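Local coordinates for alanine racemase (Oenococcus oeni PSU-1, PDB 3HUR), which belongs to the alanine racemase family, with an N-terminal TIM-barrel domain and a C-terminal domain built mainly of beta strands, at residues T164-A169 with E181-R186; F288-G293 with G314-D319. All blocks are in the same frame, centred on the assembly; numbering follows the deposited sequence.

How the contacts relate
Along the chain from the N terminus, contact 1 comes first. It closes the short connection between strand 157-163 and helix 174-191 by setting the loop 164-169 against the middle of that helix. This belongs to the N-terminal barrel. Contact 2 follows in the C-terminal domain. It brings the loop after strand 281-286 against the loop before strand 321-324, two strands that pair antiparallel. It closes the chain between 293 and 314, which holds strands 298-299, 302-305 and 308-311. The two closures are in series, neither enclosing nor crossing the other. They lie on opposite sides of the chain's centre, their nearest atoms about 28 Å apart. Contact 2 also reaches other subunits.

Contact 1 (T164-A169 with E181-R186)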
loop_
_atom_site.group_PDB
_atom_site.type_symbol
_atom_site.label_atom_id
_atom_site.label_comp_id
_atom_site.label_asym_id
_atom_site.label_seq_id
_atom_site.Cartn_x
_atom_site.Cartn_y
_atom_site.Cartn_z
ATOM N N THR A 164 13.317 -20.822 31.016
ATOM C CA THR A 164 12.084 -20.987 30.245
ATOM C C THR A 164 11.449 -19.614 30.059
ATOM O O THR A 164 11.920 -18.624 30.607
ATOM C CB THR A 164 11.065 -21.853 31.042
ATOM O OG1 THR A 164 10.037 -22.359 30.183
ATOM C CG2 THR A 164 10.414 -21.039 32.179
ATOM N N HIS A 165 10.325 -19.544 29.372
ATOM C CA HIS A 165 9.508 -18.309 29.470
ATOM C C HIS A 165 8.077 -18.658 29.197
ATOM O O HIS A 165 7.789 -19.679 28.544
ATOM C CB HIS A 165 9.908 -17.289 28.402
ATOM C CG HIS A 165 9.558 -17.746 27.025
ATOM N ND1 HIS A 165 8.502 -17.220 26.323
ATOM C CD2 HIS A 165 10.041 -18.776 26.287
ATOM C CE1 HIS A 165 8.384 -17.872 25.176
ATOM N NE2 HIS A 165 9.297 -18.830 25.138
ATOM N N PHE A 166 7.218 -17.736 29.604
ATOM C CA PHE A 166 5.789 -17.895 29.577
ATOM C C PHE A 166 5.210 -17.191 28.355
ATOM O O PHE A 166 5.352 -16.009 28.212
ATOM C CB PHE A 166 5.199 -17.330 30.890
ATOM C CG PHE A 166 5.698 -18.068 32.115
ATOM C CD1 PHE A 166 5.132 -19.288 32.494
ATOM C CD2 PHE A 166 6.776 -17.604 32.842
ATOM C CE1 PHE A 166 5.636 -20.016 33.587
ATOM C CE2 PHE A 166 7.256 -18.316 33.943
ATOM C CZ PHE A 166 6.674 -19.523 34.315
ATOM N N ALA A 167 4.545 -17.945 27.490
ATOM C CA ALA A 167 3.913 -17.412 26.305
ATOM C C ALA A 167 2.755 -16.470 26.562
ATOM O O ALA A 167 2.491 -15.592 25.746
ATOM C CB ALA A 167 3.443 -18.530 25.440
ATOM N N THR A 168 2.035 -16.613 27.659
ATOM C CA THR A 168 0.794 -15.876 27.752
ATOM C C THR A 168 0.813 -14.841 28.864
ATOM O O THR A 168 -0.237 -14.352 29.308
ATOM C CB THR A 168 -0.400 -16.836 27.876
ATOM O OG1 THR A 168 -0.225 -17.639 29.035
ATOM C CG2 THR A 168 -0.523 -17.745 26.597
ATOM N N ALA A 169 2.007 -14.457 29.282
ATOM C CA ALA A 169 2.139 -13.381 30.248
ATOM C C ALA A 169 1.671 -12.032 29.661
ATOM O O ALA A 169 1.179 -11.198 30.402
ATOM C CB ALA A 169 3.585 -13.294 30.750
ATOM N N GLU A 181 -0.672 -20.936 34.385
ATOM C CA GLU A 181 -0.534 -21.870 35.519
ATOM C C GLU A 181 0.021 -23.174 35.019
ATOM O O GLU A 181 0.899 -23.751 35.652
ATOM C CB GLU A 181 -1.858 -22.127 36.275
ATOM C CG GLU A 181 -2.381 -20.919 37.081
ATOM C CD GLU A 181 -1.353 -20.374 38.060
ATOM O OE1 GLU A 181 -1.209 -19.131 38.163
ATOM O OE2 GLU A 181 -0.687 -21.207 38.727
ATOM N N GLU A 182 -0.479 -23.637 33.884
ATOM C CA GLU A 182 -0.041 -24.913 33.342
ATOM C C GLU A 182 1.463 -24.894 33.105
ATOM O O GLU A 182 2.177 -25.826 33.504
ATOM C CB GLU A 182 -0.776 -25.211 32.047
ATOM C CG GLU A 182 -0.467 -26.541 31.433
ATOM C CD GLU A 182 -1.279 -26.810 30.147
ATOM O OE1 GLU A 182 -2.330 -26.140 29.908
ATOM O OE2 GLU A 182 -0.865 -27.709 29.373
ATOM N N GLN A 183 1.956 -23.818 32.496
ATOM C CA GLN A 183 3.389 -23.698 32.239
ATOM C C GLN A 183 4.192 -23.680 33.547
ATOM O O GLN A 183 5.228 -24.347 33.670
ATOM C CB GLN A 183 3.686 -22.438 31.416
ATOM C CG GLN A 183 3.240 -22.503 29.947
ATOM C CD GLN A 183 3.932 -21.460 29.061
ATOM O OE1 GLN A 183 3.612 -20.264 29.089
ATOM N NE2 GLN A 183 4.885 -21.923 28.288
ATOM N N LEU A 184 3.724 -22.915 34.526
ATOM C CA LEU A 184 4.391 -22.878 35.826
ATOM C C LEU A 184 4.379 -24.272 36.511
ATOM O O LEU A 184 5.350 -24.656 37.167
ATOM C CB LEU A 184 3.718 -21.845 36.708
ATOM C CG LEU A 184 4.391 -21.508 38.031
ATOM C CD1 LEU A 184 5.868 -21.126 37.798
ATOM C CD2 LEU A 184 3.589 -20.400 38.750
ATOM N N ARG A 185 3.307 -25.038 36.319
ATOM C CA ARG A 185 3.270 -26.415 36.837
ATOM C C ARG A 185 4.419 -27.198 36.179
ATOM O O ARG A 185 5.292 -27.744 36.886
ATOM C CB ARG A 185 1.847 -27.045 36.687
ATOM C CG ARG A 185 1.687 -28.613 36.550
ATOM C CD ARG A 185 0.740 -29.158 37.616
ATOM N NE ARG A 185 -0.411 -29.976 37.190
ATOM C CZ ARG A 185 -0.658 -31.259 37.543
ATOM N NH1 ARG A 185 0.196 -31.985 38.280
ATOM N NH2 ARG A 185 -1.773 -31.847 37.108
ATOM N N ARG A 186 4.463 -27.186 34.847
ATOM C CA ARG A 186 5.515 -27.916 34.139
ATOM C C ARG A 186 6.934 -27.506 34.553
ATOM O O ARG A 186 7.795 -28.367 34.748
ATOM C CB ARG A 186 5.343 -27.776 32.636
ATOM C CG ARG A 186 4.412 -28.820 32.004
ATOM C CD ARG A 186 3.493 -28.091 31.020
ATOM N NE ARG A 186 2.647 -28.974 30.205
ATOM C CZ ARG A 186 1.968 -28.578 29.120
ATOM N NH1 ARG A 186 2.026 -27.313 28.683
ATOM N NH2 ARG A 186 1.224 -29.454 28.461
#
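Both Gln183 and Phe166 set CG beside their own backbone N (chi1 -71° and -62°). Gln183 sends its side chain from helix 174-191 toward the loop 164-169, extended beyond CG, and its amide arrives beside the backbone at Phe166 and Ala167. The Phe166 ring reaches back toward the helix. The two side chains run antiparallel past each other, ring and amide planes close to perpendicular.

The amide oxygen is the polar link. Ala167 N donates to Gln183 OE1 at 3.0 Å, in the carbonyl plane and on a lone pair, though the bond is bent at the hydrogen (139°). The same OE1 of Gln183 lies 3.3 Å from Phe166 CA. At the other end of the amide, Gln183 NE2 makes a weak hydrogen bond to Thr131 O, so both ends of the amide have a partner within a buried contact, the nitrogen only a weak one.

The Phe166 ring meets the helix with its edge. Phe166 CD1 is 3.6 Å from Gln183 CB, and Phe166 CE1 is 3.6 Å from Leu184 N, which lies in the ring plane. Farther along the rim, Phe166 CZ packs against Leu184 CD1 at 3.9 Å. Phe180 of the same helix stacks on this ring. Thr168 OG1 is held by Ser176 O, near the start of the helix.

The arrangement fastens a beta-alpha connection to the helix that follows it. It lies at the C-terminal end of a barrel strand, as in the beta/alpha units of a TIM barrel.

Contact 2 (F288-G293 with G314-D319); sequences FGYNDG and GRITMD. With SO4 (sulfate ion), chain C.
Tyr290 and Asn291 present consecutive backbone N-H groups to consecutive carbonyls of 314-319. Tyr290 N donates to Thr317 O at 2.9 Å, nearly straight (163°). Asn291 N donates to Met318 O at 3.1 Å. Both donors lie in the carbonyl plane, on a lone pair. Gly289, with no side chain, brings its CA to 3.3 Å from Thr317 O in a CA-H...O contact, so this oxygen is approached by two residues.

Side chains extend the join. The Tyr290 side chain lies roughly perpendicular across that of Ile316. Ile316 CG2 sits over a face of the ring, off-centre, 4.1 Å from the Tyr290 ring centroid in a CH-pi contact. Ile316 O is at the edge instead, 3.2 Å from Tyr290 CE2. Met318 bends at chi2 and chi3 (-62° and -78°), which carries its CE to Asn291 OD1.

The next shell holds the donors in place. Residues 289-292 form a type I turn, closed by Asp292 N to Gly289 O. Asp292 also folds its carboxylate back, and OD2 accepts Gly289 N at 3.2 Å through its anti lone pair. Beyond the turn, Gly293 N donates to O1 of a sulfate ion, probably from the crystallisation liquor, at 2.7 Å; Arg369 is a further partner of the ion.

Other subunits lie outside this. Tyr290 and Met318 pack on Met318 of a second subunit, and Asn291 ND2 bonds to Glu350 of a third. This loop-to-loop join closes one end of antiparallel strands 281-286 and 321-324, in the beta-rich C-terminal domain of the alanine racemase fold, at a subunit interface.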
loop_
_atom_site.group_PDB
_atom_site.type_symbol
_atom_site.label_atom_id
_atom_site.label_comp_id
_atom_site.label_asym_id
_atom_site.label_seq_id
_atom_site.Cartn_x
_atom_site.Cartn_y
_atom_site.Cartn_z
ATOM N N PHE A 288 8.419 16.598 5.730
ATOM C CA PHE A 288 7.803 15.313 5.553
ATOM C C PHE A 288 6.368 15.414 5.098
ATOM O O PHE A 288 5.683 16.395 5.317
ATOM C CB PHE A 288 7.881 14.509 6.846
ATOM C CG PHE A 288 7.309 15.210 8.029
ATOM C CD1 PHE A 288 5.982 15.106 8.318
ATOM C CD2 PHE A 288 8.112 15.976 8.850
ATOM C CE1 PHE A 288 5.452 15.745 9.406
ATOM C CE2 PHE A 288 7.590 16.605 9.971
ATOM C CZ PHE A 288 6.253 16.490 10.235
ATOM N N GLY A 289 5.904 14.329 4.498
ATOM C CA GLY A 289 4.503 14.197 4.133
ATOM C C GLY A 289 4.162 12.780 3.793
ATOM O O GLY A 289 4.814 11.853 4.251
ATOM N N TYR A 290 3.181 12.594 2.923
ATOM C CA TYR A 290 2.637 11.260 2.703
ATOM C C TYR A 290 3.564 10.302 2.013
ATOM O O TYR A 290 3.198 9.156 1.884
ATOM C CB TYR A 290 1.304 11.326 1.948
ATOM C CG TYR A 290 0.212 11.961 2.774
ATOM C CD1 TYR A 290 -0.323 11.305 3.877
ATOM C CD2 TYR A 290 -0.303 13.212 2.445
ATOM C CE1 TYR A 290 -1.324 11.901 4.645
ATOM C CE2 TYR A 290 -1.303 13.806 3.202
ATOM C CZ TYR A 290 -1.811 13.160 4.293
ATOM O OH TYR A 290 -2.825 13.777 5.024
ATOM N N ASN A 291 4.714 10.768 1.512
ATOM C CA ASN A 291 5.766 9.876 1.003
ATOM C C ASN A 291 6.286 9.011 2.108
ATOM O O ASN A 291 6.924 8.005 1.823
ATOM C CB ASN A 291 7.004 10.646 0.556
ATOM C CG ASN A 291 7.097 10.805 -0.913
ATOM O OD1 ASN A 291 6.369 10.144 -1.655
ATOM N ND2 ASN A 291 8.010 11.694 -1.367
ATOM N N ASP A 292 6.106 9.469 3.350
ATOM C CA ASP A 292 6.711 8.833 4.497
ATOM C C ASP A 292 5.717 7.899 5.138
ATOM O O ASP A 292 4.796 8.327 5.848
ATOM C CB ASP A 292 7.192 9.882 5.501
ATOM C CG ASP A 292 8.288 10.791 4.915
ATOM O OD1 ASP A 292 9.357 10.271 4.586
ATOM O OD2 ASP A 292 8.086 12.022 4.798
ATOM N N GLY A 293 5.913 6.619 4.879
ATOM C CA GLY A 293 5.027 5.606 5.353
ATOM C C GLY A 293 4.921 5.593 6.842
ATOM O O GLY A 293 3.879 5.293 7.348
ATOM N N GLY A 314 -3.543 22.862 7.443
ATOM C CA GLY A 314 -3.679 22.918 6.010
ATOM C C GLY A 314 -3.562 21.552 5.410
ATOM O O GLY A 314 -3.828 20.555 6.082
ATOM N N ARG A 315 -3.171 21.527 4.136
ATOM C CA ARG A 315 -3.015 20.297 3.358
ATOM C C ARG A 315 -1.571 19.797 3.558
ATOM O O ARG A 315 -0.610 20.579 3.414
ATOM C CB ARG A 315 -3.248 20.579 1.866
ATOM N N ILE A 316 -1.426 18.523 3.910
ATOM C CA ILE A 316 -0.128 17.876 3.895
ATOM C C ILE A 316 0.120 17.356 2.488
ATOM O O ILE A 316 -0.722 16.710 1.915
ATOM C CB ILE A 316 -0.105 16.725 4.896
ATOM C CG1 ILE A 316 -0.242 17.274 6.309
ATOM C CG2 ILE A 316 1.186 15.900 4.795
ATOM C CD1 ILE A 316 -0.311 16.187 7.382
ATOM N N THR A 317 1.274 17.632 1.915
ATOM C CA THR A 317 1.573 17.108 0.584
ATOM C C THR A 317 2.416 15.823 0.693
ATOM O O THR A 317 2.456 15.186 1.732
ATOM C CB THR A 317 2.289 18.152 -0.307
ATOM O OG1 THR A 317 3.557 18.495 0.257
ATOM C CG2 THR A 317 1.470 19.405 -0.473
ATOM N N MET A 318 3.084 15.448 -0.376
ATOM C CA MET A 318 3.971 14.314 -0.328
ATOM C C MET A 318 5.232 14.557 0.546
ATOM O O MET A 318 5.813 13.606 1.083
ATOM C CB MET A 318 4.400 13.919 -1.755
ATOM C CG MET A 318 3.245 13.516 -2.641
ATOM S SD MET A 318 2.313 12.063 -2.076
ATOM C CE MET A 318 3.339 10.707 -2.530
ATOM N N ASP A 319 5.669 15.795 0.671
ATOM C CA ASP A 319 6.914 16.065 1.383
ATOM C C ASP A 319 6.873 17.340 2.169
ATOM O O ASP A 319 7.900 17.848 2.555
ATOM C CB ASP A 319 8.103 16.090 0.407
ATOM C CG ASP A 319 8.001 17.209 -0.684
ATOM O OD1 ASP A 319 7.030 18.003 -0.701
ATOM O OD2 ASP A 319 8.927 17.295 -1.555
HETATM S S SO4 C . 8.862 4.341 5.413
HETATM O O1 SO4 C . 8.365 5.488 4.630
HETATM O O2 SO4 C . 8.782 3.269 4.408
HETATM O O3 SO4 C . 10.223 4.646 6.020
HETATM O O4 SO4 C . 7.956 4.085 6.545
#